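Side-chain contact in trehalose-6-phosphate phosphatase (Candida albicans, PDB 5DXI), which is a trehalose-phosphatase family member of the HAD superfamily, holding a magnesium ion and a beryllium trifluoride ion in one pocket: residues Asn50-Leu53 with Asp54-Ser58. Residues are numbered along the deposited sequence; the frame is centred on the assembly and turned at random.
Sequences NRIL and DVLSS
From Asn50 to Ser57 the backbone makes regular i to i+4 alpha-helical bonds, such as Leu56 N to Ile52 O at 2.8 Å, with an N-H...O angle of 166°. The residues lie on helix 47-58, the crossover helix of the beta-alpha-beta unit that links strands 23-27 and 62-67 in the HAD-type core. Ile52 and Leu56 run alongside each other, one turn apart, in a common direction, and methyl CG2 of Ile52 packs against CD1 of Leu56 at 3.6 Å. Both side chains are buried: Ile52 packs on Leu291 and Leu294 of helix 287-298, while Leu56 reaches Ala298 of that helix and Ile64 of strand 62-67. In Ile52 the branch that does the touching, CG2, stands anti to the backbone N, and CG1 takes the place beside that N (chi1 -71°). On another side of the helix, methyl CG2 of Val55 sits 3.2 Å from Arg51 O. Ser57 and Ser58 turn their hydroxyls back onto main-chain carbonyls, Ser58 OG giving a bond to Asp54 O. With chi1 at 65°, Ser57 OG lies between its own N and carbonyl carbon and donates to Leu53 O. Leu53 O is gripped twice, by Ser57 N at 2.8 Å and by Ser57 OG at 2.7 Å, the two donors coming from opposite faces of the carbonyl plane.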
ATOM      1  N   ASN A  50     -10.692  11.297  -8.064  1.00 36.92           N
ATOM      2  CA  ASN A  50     -11.602  10.604  -8.962  1.00 36.63           C
ATOM      3  C   ASN A  50     -11.345  10.965 -10.405  1.00 32.95           C
ATOM      4  O   ASN A  50     -11.402  10.105 -11.272  1.00 38.43           O
ATOM      5  CB  ASN A  50     -13.056  10.891  -8.590  1.00 39.83           C
ATOM      6  CG  ASN A  50     -13.461  10.181  -7.320  1.00 43.69           C
ATOM      7  OD1 ASN A  50     -12.857   9.166  -6.960  1.00 42.11           O
ATOM      8  ND2 ASN A  50     -14.471  10.707  -6.627  1.00 41.24           N
ATOM      9  N   ARG A  51     -11.034  12.229 -10.670  1.00 35.30           N
ATOM     10  CA  ARG A  51     -10.787  12.642 -12.055  1.00 40.05           C
ATOM     11  C   ARG A  51      -9.485  12.031 -12.564  1.00 37.23           C
ATOM     12  O   ARG A  51      -9.395  11.542 -13.702  1.00 39.40           O
ATOM     13  CB  ARG A  51     -10.740  14.170 -12.166  1.00 46.90           C
ATOM     14  CG  ARG A  51     -10.683  14.698 -13.603  1.00 52.14           C
ATOM     15  CD  ARG A  51     -10.980  16.208 -13.653  1.00 62.09           C
ATOM     16  NE  ARG A  51     -10.825  16.857 -12.343  1.00 59.65           N
ATOM     17  CZ  ARG A  51      -9.846  17.710 -12.036  1.00 61.77           C
ATOM     18  NH1 ARG A  51      -8.932  18.030 -12.946  1.00 66.44           N
ATOM     19  NH2 ARG A  51      -9.784  18.245 -10.819  1.00 63.02           N
ATOM     20  N   ILE A  52      -8.480  12.038 -11.699  1.00 38.79           N
ATOM     21  CA  ILE A  52      -7.208  11.419 -12.030  1.00 32.20           C
ATOM     22  C   ILE A  52      -7.397   9.949 -12.379  1.00 33.97           C
ATOM     23  O   ILE A  52      -6.952   9.487 -13.434  1.00 39.70           O
ATOM     24  CB  ILE A  52      -6.221  11.558 -10.853  1.00 33.63           C
ATOM     25  CG1 ILE A  52      -5.780  13.017 -10.722  1.00 33.87           C
ATOM     26  CG2 ILE A  52      -5.016  10.637 -11.049  1.00 33.81           C
ATOM     27  CD1 ILE A  52      -5.019  13.337  -9.429  1.00 36.83           C
ATOM     28  N   LEU A  53      -8.121   9.229 -11.529  1.00 37.88           N
ATOM     29  CA  LEU A  53      -8.318   7.802 -11.737  1.00 34.50           C
ATOM     30  C   LEU A  53      -9.099   7.538 -13.017  1.00 37.14           C
ATOM     31  O   LEU A  53      -8.777   6.608 -13.760  1.00 41.01           O
ATOM     32  CB  LEU A  53      -9.014   7.169 -10.528  1.00 35.94           C
ATOM     33  CG  LEU A  53      -8.229   7.181  -9.210  1.00 37.06           C
ATOM     34  CD1 LEU A  53      -9.056   6.581  -8.073  1.00 38.00           C
ATOM     35  CD2 LEU A  53      -6.868   6.456  -9.340  1.00 31.93           C
ATOM     36  N   ASP A  54     -10.130   8.339 -13.276  1.00 40.40           N
ATOM     37  CA  ASP A  54     -10.904   8.170 -14.508  1.00 41.52           C
ATOM     38  C   ASP A  54     -10.030   8.356 -15.747  1.00 40.23           C
ATOM     39  O   ASP A  54      -9.994   7.498 -16.629  1.00 40.60           O
ATOM     40  CB  ASP A  54     -12.091   9.140 -14.551  1.00 45.44           C
ATOM     41  CG  ASP A  54     -13.025   8.868 -15.722  1.00 51.75           C
ATOM     42  OD1 ASP A  54     -13.198   7.680 -16.086  1.00 52.20           O
ATOM     43  OD2 ASP A  54     -13.586   9.839 -16.275  1.00 58.30           O
ATOM     44  N   VAL A  55      -9.293   9.461 -15.795  1.00 42.99           N
ATOM     45  CA  VAL A  55      -8.450   9.739 -16.955  1.00 41.67           C
ATOM     46  C   VAL A  55      -7.356   8.692 -17.107  1.00 41.45           C
ATOM     47  O   VAL A  55      -7.106   8.185 -18.208  1.00 42.53           O
ATOM     48  CB  VAL A  55      -7.791  11.126 -16.869  1.00 41.16           C
ATOM     49  CG1 VAL A  55      -6.853  11.333 -18.055  1.00 44.38           C
ATOM     50  CG2 VAL A  55      -8.844  12.213 -16.822  1.00 44.87           C
ATOM     51  N   LEU A  56      -6.704   8.357 -16.001  1.00 40.17           N
ATOM     52  CA  LEU A  56      -5.632   7.372 -16.067  1.00 40.52           C
ATOM     53  C   LEU A  56      -6.157   5.992 -16.457  1.00 38.79           C
ATOM     54  O   LEU A  56      -5.573   5.323 -17.313  1.00 40.46           O
ATOM     55  CB  LEU A  56      -4.888   7.311 -14.734  1.00 40.62           C
ATOM     56  CG  LEU A  56      -4.025   8.537 -14.415  1.00 36.85           C
ATOM     57  CD1 LEU A  56      -3.225   8.289 -13.151  1.00 38.73           C
ATOM     58  CD2 LEU A  56      -3.113   8.907 -15.569  1.00 37.99           C
ATOM     59  N   SER A  57      -7.280   5.574 -15.870  1.00 40.49           N
ATOM     60  CA  SER A  57      -7.806   4.241 -16.156  1.00 42.18           C
ATOM     61  C   SER A  57      -8.381   4.146 -17.571  1.00 42.82           C
ATOM     62  O   SER A  57      -8.535   3.045 -18.107  1.00 43.49           O
ATOM     63  CB  SER A  57      -8.888   3.837 -15.146  1.00 43.94           C
ATOM     64  OG  SER A  57     -10.031   4.675 -15.234  1.00 41.45           O
ATOM     65  N   SER A  58      -8.669   5.289 -18.186  1.00 42.76           N
ATOM     66  CA  SER A  58      -9.282   5.293 -19.518  1.00 44.12           C
ATOM     67  C   SER A  58      -8.295   4.928 -20.608  1.00 49.63           C
ATOM     68  O   SER A  58      -8.677   4.423 -21.670  1.00 49.63           O
ATOM     69  CB  SER A  58      -9.887   6.660 -19.812  1.00 46.23           C
ATOM     70  OG  SER A  58     -10.973   6.915 -18.935  1.00 48.73           O
TER